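Uncharacterized protein Rv3272 (PDB 5YX6) probably acts in fatty acid metabolism as a family III CoA transferase, binding fatty acyl-CoAs of varying chain length, palmitoyl-CoA most tightly. Local coordinates at residues G28-D33 / I363-R368; N69-K74 / L349-G354; I261-Y266 / Q272-L277; P281-V284 / R288-E291; E317-L322 / A329-T334. All coordinates share one frame; numbering follows the deposited sequence.

Interaction 1 (G28-D33 / I363-R368); sequences GQVLVD and IRTPAR
Thr365 meets Asp33 and Val30 on the last turn of helix 23-33. Its side chain branches at Thr365 CB, which lies 3.6 Å from Asp33 OD2. The first branch, Thr365 OG1, donates a hydrogen bond to Asp33 OD2 at 2.7 Å. It arrives on the anti side of the carboxylate, 26° out of the plane. The second branch, Thr365 CG2, lies 3.2 Å from Asp33 OD2 and 4.0 Å from Val30 CG2. With chi1 at 50°, OG1 sits between the backbone N and the carbonyl carbon, and CG2 lies anti to that carbon. This rotation gives the methyl to valine while the hydroxyl takes the acid. The backbone N of Thr365 is tied to the same carboxylate oxygen through water 1. The water donates to Asp33 OD2 at 2.8 Å and accepts from Thr365 N. OD2 therefore receives two hydrogen bonds. The other oxygen, Asp33 OD1, takes Gln29 NE2 from above the carboxylate plane, at 3.1 Å. With both oxygens engaged, the carboxylate is probably held in its rotation. The contact fixes the loop between strands 360-363 and 368-369 to the end of helix 23-33. Helix 173-196 lies against the same place, with His180 touching both Val30 and Pro366. Gln184 of the second subunit also packs on Val30, and Arg368 continues into a beta ladder with that subunit.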
# COMPACT_ATOMS: atom_id res chain seq x y z
N GLY A 28 -7.25 12.39 1.05
CA GLY A 28 -7.83 13.55 1.69
C GLY A 28 -7.86 13.42 3.21
O GLY A 28 -7.61 14.40 3.92
N GLN A 29 -8.16 12.22 3.70
CA GLN A 29 -8.22 11.96 5.14
C GLN A 29 -6.85 12.06 5.79
O GLN A 29 -6.73 12.54 6.91
CB GLN A 29 -8.83 10.59 5.42
CG GLN A 29 -9.03 10.31 6.91
CD GLN A 29 -10.10 11.20 7.52
OE1 GLN A 29 -11.27 11.12 7.15
NE2 GLN A 29 -9.71 12.05 8.46
N VAL A 30 -5.82 11.59 5.09
CA VAL A 30 -4.45 11.72 5.57
C VAL A 30 -4.07 13.19 5.72
O VAL A 30 -3.47 13.58 6.72
CB VAL A 30 -3.44 11.03 4.62
CG1 VAL A 30 -2.01 11.42 4.99
CG2 VAL A 30 -3.62 9.50 4.66
N LEU A 31 -4.41 14.00 4.73
CA LEU A 31 -4.16 15.43 4.79
C LEU A 31 -4.89 16.12 5.94
O LEU A 31 -4.33 16.99 6.61
CB LEU A 31 -4.56 16.09 3.46
CG LEU A 31 -3.55 16.12 2.30
CD1 LEU A 31 -2.29 15.33 2.59
CD2 LEU A 31 -4.18 15.66 1.00
N VAL A 32 -6.14 15.72 6.17
CA VAL A 32 -6.92 16.22 7.29
C VAL A 32 -6.25 15.89 8.61
O VAL A 32 -6.14 16.75 9.48
CB VAL A 32 -8.35 15.63 7.30
CG1 VAL A 32 -9.06 15.94 8.61
CG2 VAL A 32 -9.14 16.19 6.14
N ASP A 33 -5.78 14.65 8.76
CA ASP A 33 -5.11 14.22 9.98
C ASP A 33 -3.85 15.05 10.24
O ASP A 33 -3.45 15.26 11.38
CB ASP A 33 -4.75 12.73 9.89
CG ASP A 33 -5.98 11.82 9.78
OD1 ASP A 33 -7.11 12.26 10.12
OD2 ASP A 33 -5.81 10.63 9.39
N ILE A 363 -11.05 2.87 12.07
CA ILE A 363 -9.61 2.65 12.18
C ILE A 363 -8.80 3.88 11.74
O ILE A 363 -9.09 4.47 10.70
CB ILE A 363 -9.18 1.44 11.33
CG1 ILE A 363 -9.88 0.17 11.84
CG2 ILE A 363 -7.67 1.29 11.33
CD1 ILE A 363 -9.66 -1.02 10.96
N ARG A 364 -7.81 4.27 12.54
CA ARG A 364 -6.98 5.43 12.22
C ARG A 364 -6.02 5.18 11.05
O ARG A 364 -5.82 4.04 10.63
CB ARG A 364 -6.18 5.87 13.46
CG ARG A 364 -5.18 4.84 13.95
CD ARG A 364 -4.18 5.45 14.91
NE ARG A 364 -3.35 4.42 15.54
CZ ARG A 364 -2.25 3.91 15.00
NH1 ARG A 364 -1.82 4.37 13.82
NH2 ARG A 364 -1.56 2.97 15.64
N THR A 365 -5.45 6.26 10.52
CA THR A 365 -4.39 6.16 9.52
C THR A 365 -3.10 5.68 10.22
O THR A 365 -2.89 5.96 11.40
CB THR A 365 -4.16 7.51 8.78
OG1 THR A 365 -4.01 8.58 9.73
CG2 THR A 365 -5.34 7.82 7.86
N PRO A 366 -2.25 4.94 9.49
CA PRO A 366 -1.16 4.19 10.13
C PRO A 366 0.01 5.01 10.68
O PRO A 366 0.49 4.66 11.76
CB PRO A 366 -0.66 3.28 8.99
CG PRO A 366 -1.15 3.91 7.73
CD PRO A 366 -2.42 4.60 8.07
N ALA A 367 0.44 6.07 10.01
CA ALA A 367 1.62 6.80 10.48
C ALA A 367 1.37 7.58 11.78
O ALA A 367 0.34 8.24 11.92
CB ALA A 367 2.13 7.73 9.41
N ARG A 368 2.32 7.49 12.70
CA ARG A 368 2.25 8.13 14.02
C ARG A 368 3.39 9.14 14.27
O ARG A 368 4.48 8.99 13.74
CB ARG A 368 2.30 7.05 15.10
CG ARG A 368 1.52 5.79 14.74
CD ARG A 368 1.32 4.87 15.96
NE ARG A 368 0.38 5.39 16.94
CZ ARG A 368 0.13 4.79 18.10
NH1 ARG A 368 0.75 3.66 18.42
NH2 ARG A 368 -0.75 5.31 18.95
O HOH W 1 -6.42 8.98 11.63

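Interaction 2 (N69-K74 / L349-G354); sequences NNRGKK and LTLEVG
A type II beta turn from Asn70 to Lys73 presents Arg71 to Leu351 and Val353 of strand 350-353. That strand forms a two-stranded antiparallel sheet with strand 360-363. The arginine touches with two parts of its chain. Arg71 CD lies 3.6 Å from Val353 CG2. The guanidinium approaches Leu351 CD1 obliquely, with Arg71 NH2 nearest at 3.6 Å and Arg71 CZ at 4.0 Å. A bend at chi3, -63°, lets the aliphatic part serve one residue and the charged end the other. Leu351 and Val353 are two apart in the strand, and both point their CB toward the turn. Val362 of the partner strand touches all three residues. The polar work of Arg71 is done outside the contact, where NE donates to Pro68 O. Lys73 NZ bonds Asn69 O, just before the turn, at 3.0 Å in the carbonyl plane; it also forms a salt bridge with Asp17. No hydrogen bond joins 69-74 to 349-354. The attachment is van der Waals in kind: a methylene of the charged side chain lies against Val353, and its guanidinium meets a methyl of Leu351 obliquely.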
# COMPACT_ATOMS: atom_id res chain seq x y z
N ASN A 69 -13.42 7.89 5.73
CA ASN A 69 -12.42 8.68 5.03
C ASN A 69 -12.81 10.15 4.77
O ASN A 69 -12.18 10.81 3.94
CB ASN A 69 -12.06 8.02 3.69
CG ASN A 69 -11.38 6.67 3.87
OD1 ASN A 69 -10.63 6.45 4.82
ND2 ASN A 69 -11.61 5.78 2.92
N ASN A 70 -13.83 10.65 5.46
CA ASN A 70 -14.24 12.04 5.26
C ASN A 70 -14.51 12.78 6.56
O ASN A 70 -15.22 13.78 6.58
CB ASN A 70 -15.48 12.09 4.37
CG ASN A 70 -15.21 11.53 3.00
OD1 ASN A 70 -14.62 12.18 2.15
ND2 ASN A 70 -15.58 10.28 2.81
N ARG A 71 -13.93 12.30 7.65
CA ARG A 71 -14.07 12.95 8.93
C ARG A 71 -13.27 14.25 8.96
O ARG A 71 -12.14 14.30 8.47
CB ARG A 71 -13.65 12.00 10.05
CG ARG A 71 -14.52 10.75 10.12
CD ARG A 71 -13.91 9.65 10.95
NE ARG A 71 -12.65 9.17 10.38
CZ ARG A 71 -11.45 9.45 10.87
NH1 ARG A 71 -10.36 8.98 10.28
NH2 ARG A 71 -11.33 10.20 11.95
N GLY A 72 -13.87 15.31 9.48
CA GLY A 72 -13.17 16.57 9.66
C GLY A 72 -13.05 17.33 8.36
O GLY A 72 -12.38 18.36 8.29
N LYS A 73 -13.67 16.81 7.30
CA LYS A 73 -13.69 17.54 6.05
C LYS A 73 -14.84 18.53 6.02
O LYS A 73 -15.75 18.46 6.84
CB LYS A 73 -13.78 16.58 4.87
CG LYS A 73 -12.51 15.78 4.66
CD LYS A 73 -12.62 14.90 3.42
CE LYS A 73 -11.44 13.94 3.30
NZ LYS A 73 -11.58 13.12 2.05
N LYS A 74 -14.76 19.48 5.09
CA LYS A 74 -15.88 20.36 4.80
C LYS A 74 -16.50 20.00 3.47
O LYS A 74 -15.90 19.28 2.68
CB LYS A 74 -15.41 21.82 4.85
CG LYS A 74 -14.76 22.10 6.18
CD LYS A 74 -14.49 23.55 6.45
CE LYS A 74 -13.93 23.70 7.86
NZ LYS A 74 -13.54 25.10 8.19
N LEU A 349 -5.64 1.46 17.68
CA LEU A 349 -5.90 1.55 16.26
C LEU A 349 -7.29 2.11 15.92
O LEU A 349 -7.59 2.32 14.75
CB LEU A 349 -5.73 0.17 15.64
CG LEU A 349 -4.30 -0.23 15.33
CD1 LEU A 349 -4.17 -1.74 15.24
CD2 LEU A 349 -3.89 0.43 14.03
N THR A 350 -8.12 2.34 16.92
CA THR A 350 -9.50 2.75 16.68
C THR A 350 -9.83 4.15 17.20
O THR A 350 -9.17 4.66 18.10
CB THR A 350 -10.49 1.74 17.31
OG1 THR A 350 -10.29 1.69 18.73
CG2 THR A 350 -10.28 0.36 16.71
N LEU A 351 -10.84 4.77 16.60
CA LEU A 351 -11.40 6.03 17.09
C LEU A 351 -12.93 6.00 17.12
O LEU A 351 -13.55 5.25 16.37
CB LEU A 351 -10.99 7.23 16.22
CG LEU A 351 -9.62 7.30 15.57
CD1 LEU A 351 -9.78 7.79 14.13
CD2 LEU A 351 -8.71 8.24 16.36
N GLU A 352 -13.51 6.81 17.99
CA GLU A 352 -14.96 6.92 18.09
C GLU A 352 -15.46 8.17 17.38
O GLU A 352 -14.98 9.27 17.63
CB GLU A 352 -15.41 6.93 19.56
CG GLU A 352 -15.03 5.69 20.32
CD GLU A 352 -15.53 4.42 19.65
OE1 GLU A 352 -16.68 4.43 19.16
OE2 GLU A 352 -14.77 3.43 19.60
N VAL A 353 -16.46 7.99 16.53
CA VAL A 353 -17.04 9.08 15.77
C VAL A 353 -18.49 9.18 16.18
O VAL A 353 -19.27 8.25 15.94
CB VAL A 353 -16.94 8.85 14.25
CG1 VAL A 353 -17.29 10.11 13.49
CG2 VAL A 353 -15.56 8.37 13.88
N GLY A 354 -18.86 10.29 16.82
CA GLY A 354 -20.24 10.49 17.26
C GLY A 354 -21.09 11.13 16.16
O GLY A 354 -20.93 10.83 14.97

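Interaction 3 (I261-Y266 / Q272-L277); sequences IVISAY and QKLCYL
Ile263 and Ala265 are the two residues of 261-266 that touch helix 268-277, and both meet Leu274. Ile261, the first residue of the segment and already within strand 260-264, packs on Trp318 and Val319 of helix 315-324. Val262 follows and packs on Leu147 of the second subunit. Ile263 then points its CB toward helix 268-277. Ile263 CG2 comes to 4.5 Å from Leu274 CD2, a loose contact. The same side chain also reaches Leu322 of helix 315-324, and so it lies between two helices. Ser264 points away, and its OG is hydrogen-bonded to Ser251. Ala265, just past the end of the strand, again turns toward the helix. Ala265 CB is 4.1 Å from Leu274 CD2, the closest approach of the two segments, and the CA atoms of Ala265 and Leu274 are 7.0 Å apart. Tyr266, whose CB points away from the helix, closes the segment.

On the helix, a single methyl does the touching. Leu274 CG stands anti to the backbone N, chi1 177°, which sends it toward the strand. The contact is wholly apolar. All three residues are buried.

Backbone bonds tie the strand to strand 253-255 along one border and to strand 328-331 along the other. The arrangement is a helix packed on one face of a three-stranded antiparallel sheet, joined to the central strand by a short connection. This layer of helices on an antiparallel sheet probably belongs to the small domain, which a flexible linker connects to the Rossmann domain.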
# COMPACT_ATOMS: atom_id res chain seq x y z
N ILE A 261 -0.29 -23.04 11.88
CA ILE A 261 0.66 -22.06 12.41
C ILE A 261 1.52 -21.53 11.28
O ILE A 261 1.97 -22.27 10.41
CB ILE A 261 1.56 -22.66 13.53
CG1 ILE A 261 2.43 -21.56 14.17
CG2 ILE A 261 2.45 -23.79 13.00
CD1 ILE A 261 3.38 -22.07 15.24
N VAL A 262 1.74 -20.22 11.29
CA VAL A 262 2.65 -19.58 10.35
C VAL A 262 4.03 -19.42 10.98
O VAL A 262 4.15 -18.82 12.04
CB VAL A 262 2.10 -18.20 9.93
CG1 VAL A 262 3.08 -17.50 9.02
CG2 VAL A 262 0.73 -18.35 9.28
N ILE A 263 5.06 -19.97 10.34
CA ILE A 263 6.42 -19.93 10.85
C ILE A 263 7.41 -19.41 9.82
O ILE A 263 7.38 -19.83 8.67
CB ILE A 263 6.92 -21.33 11.31
CG1 ILE A 263 6.05 -21.89 12.43
CG2 ILE A 263 8.36 -21.26 11.75
CD1 ILE A 263 6.32 -23.37 12.72
N SER A 264 8.29 -18.51 10.23
CA SER A 264 9.42 -18.14 9.38
C SER A 264 10.73 -18.29 10.15
O SER A 264 11.03 -17.51 11.06
CB SER A 264 9.27 -16.71 8.86
OG SER A 264 10.26 -16.46 7.87
N ALA A 265 11.50 -19.31 9.79
CA ALA A 265 12.74 -19.62 10.48
C ALA A 265 13.73 -20.24 9.51
O ALA A 265 14.02 -21.43 9.57
CB ALA A 265 12.47 -20.56 11.65
N TYR A 266 14.21 -19.42 8.58
CA TYR A 266 15.07 -19.89 7.51
C TYR A 266 16.53 -19.47 7.70
O TYR A 266 17.42 -20.06 7.11
CB TYR A 266 14.54 -19.39 6.16
CG TYR A 266 14.46 -17.89 6.07
CD1 TYR A 266 13.34 -17.20 6.53
CD2 TYR A 266 15.50 -17.15 5.53
CE1 TYR A 266 13.26 -15.83 6.46
CE2 TYR A 266 15.43 -15.76 5.44
CZ TYR A 266 14.30 -15.11 5.92
OH TYR A 266 14.21 -13.74 5.85
N GLN A 272 18.06 -23.92 13.14
CA GLN A 272 18.59 -24.88 14.11
C GLN A 272 17.73 -24.83 15.35
O GLN A 272 17.24 -25.86 15.83
CB GLN A 272 20.06 -24.57 14.43
CG GLN A 272 21.00 -24.83 13.26
CD GLN A 272 22.36 -24.13 13.37
OE1 GLN A 272 22.73 -23.62 14.44
NE2 GLN A 272 23.09 -24.09 12.26
N LYS A 273 17.49 -23.62 15.83
CA LYS A 273 16.63 -23.39 16.97
C LYS A 273 15.29 -24.12 16.80
O LYS A 273 14.84 -24.85 17.70
CB LYS A 273 16.42 -21.88 17.12
CG LYS A 273 16.66 -21.27 18.47
CD LYS A 273 16.44 -19.76 18.34
CE LYS A 273 16.78 -18.99 19.58
NZ LYS A 273 16.64 -17.53 19.34
N LEU A 274 14.68 -23.95 15.62
CA LEU A 274 13.40 -24.58 15.31
C LEU A 274 13.45 -26.11 15.42
O LEU A 274 12.63 -26.71 16.11
CB LEU A 274 12.94 -24.17 13.90
CG LEU A 274 11.65 -24.83 13.43
CD1 LEU A 274 10.49 -24.32 14.28
CD2 LEU A 274 11.38 -24.54 11.96
N CYS A 275 14.42 -26.73 14.76
CA CYS A 275 14.58 -28.18 14.82
C CYS A 275 14.66 -28.72 16.25
O CYS A 275 14.04 -29.73 16.57
CB CYS A 275 15.83 -28.60 14.06
SG CYS A 275 15.73 -28.29 12.29
N TYR A 276 15.42 -28.05 17.12
CA TYR A 276 15.52 -28.53 18.49
C TYR A 276 14.19 -28.35 19.22
O TYR A 276 13.79 -29.20 20.01
CB TYR A 276 16.65 -27.83 19.26
CG TYR A 276 18.03 -28.17 18.73
CD1 TYR A 276 18.60 -29.43 18.92
CD2 TYR A 276 18.77 -27.22 18.04
CE1 TYR A 276 19.87 -29.73 18.41
CE2 TYR A 276 20.03 -27.50 17.54
CZ TYR A 276 20.58 -28.76 17.72
OH TYR A 276 21.83 -29.01 17.21
N LEU A 277 13.51 -27.24 18.95
CA LEU A 277 12.27 -26.91 19.67
C LEU A 277 11.11 -27.85 19.36
O LEU A 277 10.26 -28.09 20.21
CB LEU A 277 11.85 -25.46 19.39
CG LEU A 277 12.69 -24.37 20.08
CD1 LEU A 277 12.27 -22.98 19.65
CD2 LEU A 277 12.62 -24.52 21.60

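Interaction 4 (P281-V284 / R288-E291); sequences PDLV and RFAE
The ring of Phe289 and the CD2 methyl of Leu283 meet obliquely. Leu283 CD2 is 3.9 Å from Phe289 CD2 and 4.0 Å from Phe289 CE2. One face of the ring is covered from within its own segment, by Arg288 CB, which stands 3.9 Å above the plane over the ring centre. Residues of other helices close in on the phenyl group too. Trp271 of helix 268-277 touches it, as do Glu301, Leu302 and Glu305 of helix 299-310.

Leu283 and Phe289 lie side by side and point the same way. In Phe289, CG is anti to the carbonyl carbon, chi1 -49°, and this sends the ring along the flank of the leucine. The root of the ring is held close as well, with Phe289 CB 3.9 Å from Leu283 O.

The two segments are the ends of a tight connection between short helices. Helix 282-285 is weakly bonded, and the chain turns back at once to reach helix 292-297, for which Glu291 is the N-cap residue. The connection lies at the periphery, with its centre about 40 Å from the centre of the chain.

A second contact sets Ala290 against the backbone of helix 282-285. Ala290 CB lies 3.4 Å from Val284 O, and Ala290 CA makes a CA-H...O contact with the same oxygen at 3.5 Å. The CB of Val284 points away from 288-291, and its side chain touches Cys275 of helix 268-277. Arg288, whose CB covers the ring, sends its charged end to a salt bridge with Asp286. The backbone oxygen of Phe289 accepts from Arg295.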
# COMPACT_ATOMS: atom_id res chain seq x y z
N PRO A 281 16.16 -32.92 16.34
CA PRO A 281 17.57 -32.58 16.14
C PRO A 281 18.19 -33.22 14.89
O PRO A 281 19.19 -32.71 14.37
CB PRO A 281 18.25 -33.13 17.40
CG PRO A 281 17.15 -33.37 18.38
CD PRO A 281 15.94 -33.67 17.58
N ASP A 282 17.59 -34.30 14.41
CA ASP A 282 18.11 -35.03 13.26
C ASP A 282 18.04 -34.19 12.00
O ASP A 282 18.81 -34.40 11.07
CB ASP A 282 17.33 -36.34 13.06
CG ASP A 282 15.85 -36.12 12.76
OD1 ASP A 282 15.10 -35.77 13.70
OD2 ASP A 282 15.44 -36.35 11.60
N LEU A 283 17.10 -33.23 11.98
CA LEU A 283 16.89 -32.39 10.81
C LEU A 283 18.01 -31.37 10.58
O LEU A 283 18.19 -30.89 9.46
CB LEU A 283 15.56 -31.66 10.91
CG LEU A 283 14.32 -32.56 10.84
CD1 LEU A 283 13.06 -31.73 10.86
CD2 LEU A 283 14.37 -33.49 9.63
N VAL A 284 18.75 -31.03 11.63
CA VAL A 284 19.83 -30.05 11.51
C VAL A 284 20.91 -30.59 10.57
O VAL A 284 21.44 -29.84 9.74
CB VAL A 284 20.46 -29.69 12.88
CG1 VAL A 284 21.58 -28.67 12.70
CG2 VAL A 284 19.40 -29.14 13.83
N ARG A 288 19.36 -33.50 3.37
CA ARG A 288 18.29 -32.90 2.58
C ARG A 288 17.95 -31.48 3.01
O ARG A 288 17.39 -30.71 2.23
CB ARG A 288 17.05 -33.80 2.62
CG ARG A 288 17.37 -35.16 2.04
CD ARG A 288 16.27 -36.20 2.09
NE ARG A 288 15.02 -35.83 2.75
CZ ARG A 288 14.69 -36.21 3.98
NH1 ARG A 288 15.55 -36.92 4.70
NH2 ARG A 288 13.52 -35.87 4.50
N PHE A 289 18.27 -31.15 4.26
CA PHE A 289 17.82 -29.89 4.84
C PHE A 289 18.92 -29.06 5.49
O PHE A 289 18.67 -27.92 5.90
CB PHE A 289 16.74 -30.16 5.88
CG PHE A 289 15.65 -31.07 5.41
CD1 PHE A 289 14.92 -30.76 4.28
CD2 PHE A 289 15.33 -32.22 6.11
CE1 PHE A 289 13.90 -31.58 3.85
CE2 PHE A 289 14.32 -33.04 5.69
CZ PHE A 289 13.60 -32.73 4.55
N ALA A 290 20.14 -29.59 5.56
CA ALA A 290 21.18 -28.95 6.38
C ALA A 290 21.58 -27.56 5.87
O ALA A 290 21.76 -26.64 6.66
CB ALA A 290 22.40 -29.85 6.46
N GLU A 291 21.71 -27.41 4.55
CA GLU A 291 21.98 -26.10 3.96
C GLU A 291 20.67 -25.50 3.44
O GLU A 291 19.74 -26.23 3.12
CB GLU A 291 23.02 -26.20 2.84

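Interaction 5 (E317-L322 / A329-T334); sequences EWVQLL and ACLAHT
Val319 and Leu322, one turn apart on helix 315-324, face strand 328-331. Two apolar pairs join them to it. Val319 CG2 meets Leu331 CD2 at 3.9 Å. Leu322 touches Ala329 CB with both its CB and its CD2, each at 4.0 Å, and so the small alanine methyl rests against the base and the tip of the leucine.

A second group of contacts sets a side chain against the backbone. Val319 CG2 lies over the link between Cys330 and Leu331, 3.7 Å from Cys330 C and 3.8 Å from Leu331 N. The other methyl, Val319 CG1, is more distant, at 4.3 Å from Ala329 O. Chi1 of 161° puts CG1 anti to the backbone N and leaves CG2 for the strand.

The chain leaves helix 315-324 and comes back as the edge strand of the three-stranded antiparallel sheet, with the helix covering one face of that sheet. The axes of helix 317-322 and strand 329-331 come within 7.5 Å and run roughly antiparallel, at 153°. Leu331 also touches Ala315 and Thr316, at the start of the same helix.

Hydrogen bonds come from residues around the contact. Ala329 O accepts from Gln323 NE2, near the end of the helix. Cys330 is bonded through its backbone to Val262. Its CB points away from the helix, and Glu152 of the second subunit packs on this residue.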
# COMPACT_ATOMS: atom_id res chain seq x y z
N GLU A 317 -0.23 -23.41 21.19
CA GLU A 317 0.88 -23.87 22.02
C GLU A 317 2.22 -23.68 21.32
O GLU A 317 3.18 -23.23 21.93
CB GLU A 317 0.68 -25.33 22.42
CG GLU A 317 -0.44 -25.54 23.41
CD GLU A 317 -0.90 -27.00 23.50
OE1 GLU A 317 -0.52 -27.81 22.61
OE2 GLU A 317 -1.64 -27.34 24.45
N TRP A 318 2.29 -24.03 20.04
CA TRP A 318 3.52 -23.84 19.29
C TRP A 318 3.88 -22.35 19.17
O TRP A 318 5.07 -21.99 19.22
CB TRP A 318 3.43 -24.46 17.90
CG TRP A 318 3.50 -25.95 17.86
CD1 TRP A 318 2.55 -26.80 17.37
CD2 TRP A 318 4.59 -26.77 18.29
NE1 TRP A 318 2.98 -28.10 17.48
CE2 TRP A 318 4.23 -28.11 18.04
CE3 TRP A 318 5.84 -26.50 18.86
CZ2 TRP A 318 5.07 -29.18 18.34
CZ3 TRP A 318 6.67 -27.57 19.17
CH2 TRP A 318 6.29 -28.89 18.91
N VAL A 319 2.87 -21.49 19.01
CA VAL A 319 3.12 -20.06 18.88
C VAL A 319 3.76 -19.52 20.16
O VAL A 319 4.78 -18.83 20.12
CB VAL A 319 1.83 -19.27 18.58
CG1 VAL A 319 2.04 -17.79 18.92
CG2 VAL A 319 1.40 -19.44 17.12
N GLN A 320 3.14 -19.86 21.29
CA GLN A 320 3.66 -19.51 22.60
C GLN A 320 5.11 -19.98 22.78
O GLN A 320 5.95 -19.24 23.30
CB GLN A 320 2.77 -20.10 23.68
CG GLN A 320 3.22 -19.80 25.09
CD GLN A 320 2.08 -19.89 26.09
OE1 GLN A 320 0.94 -20.18 25.72
NE2 GLN A 320 2.39 -19.65 27.36
N LEU A 321 5.42 -21.20 22.36
CA LEU A 321 6.75 -21.76 22.55
C LEU A 321 7.78 -21.11 21.63
O LEU A 321 8.89 -20.77 22.04
CB LEU A 321 6.75 -23.27 22.31
CG LEU A 321 8.12 -23.95 22.40
CD1 LEU A 321 8.67 -23.88 23.83
CD2 LEU A 321 8.07 -25.39 21.91
N LEU A 322 7.42 -20.95 20.36
CA LEU A 322 8.36 -20.43 19.38
C LEU A 322 8.66 -18.95 19.61
O LEU A 322 9.78 -18.50 19.37
CB LEU A 322 7.83 -20.67 17.98
CG LEU A 322 8.27 -21.94 17.24
CD1 LEU A 322 8.44 -23.12 18.16
CD2 LEU A 322 7.25 -22.26 16.19
N ALA A 329 6.62 -16.53 14.49
CA ALA A 329 5.50 -17.44 14.34
C ALA A 329 4.22 -16.78 14.83
O ALA A 329 4.26 -15.97 15.77
CB ALA A 329 5.75 -18.74 15.10
N CYS A 330 3.09 -17.12 14.21
CA CYS A 330 1.80 -16.59 14.64
C CYS A 330 0.66 -17.46 14.14
O CYS A 330 0.85 -18.31 13.27
CB CYS A 330 1.60 -15.17 14.12
SG CYS A 330 1.46 -15.12 12.31
N LEU A 331 -0.53 -17.26 14.70
CA LEU A 331 -1.75 -17.83 14.12
C LEU A 331 -2.17 -16.99 12.91
O LEU A 331 -1.93 -15.78 12.87
CB LEU A 331 -2.90 -17.86 15.13
CG LEU A 331 -2.68 -18.62 16.44
CD1 LEU A 331 -3.91 -18.50 17.32
CD2 LEU A 331 -2.31 -20.07 16.17
N ALA A 332 -2.84 -17.63 11.96
CA ALA A 332 -3.46 -16.89 10.87
C ALA A 332 -4.83 -16.42 11.30
O ALA A 332 -5.83 -17.08 11.02
CB ALA A 332 -3.54 -17.75 9.63
N HIS A 333 -4.88 -15.30 12.01
CA HIS A 333 -6.12 -14.77 12.56
C HIS A 333 -7.11 -14.40 11.47
O HIS A 333 -6.70 -13.94 10.40
CB HIS A 333 -5.89 -13.52 13.42
CG HIS A 333 -5.00 -13.74 14.60
ND1 HIS A 333 -5.40 -14.43 15.72
CD2 HIS A 333 -3.74 -13.30 14.86
CE1 HIS A 333 -4.42 -14.44 16.61
NE2 HIS A 333 -3.41 -13.76 16.11
N THR A 334 -8.39 -14.58 11.77
CA THR A 334 -9.48 -14.01 10.98
C THR A 334 -9.69 -12.56 11.39
O THR A 334 -9.21 -12.13 12.45
CB THR A 334 -10.80 -14.77 11.20
OG1 THR A 334 -11.25 -14.58 12.54
CG2 THR A 334 -10.62 -16.26 10.92

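The five contacts fall into two groups. Interactions 1 and 2 have centres about 10 Å apart and are joined directly: Gln29 OE1 accepts from Arg71 N at 2.9 Å, and Arg364 N pairs with Leu349 O. Interactions 3, 4 and 5 form the other group. Interaction 3 lies about 12 Å, centre to centre, from each of the other two. It meets interaction 4 where Tyr276 packs on Pro281, and interaction 5 through the sheet, in which strands 260-264 and 328-331 are neighbours. Centres of interactions 1 and 3 are about 37 Å apart. All five lie away from the benzamidine pocket and from Asp175, the inferred nucleophile. All but interaction 4 touch the second subunit.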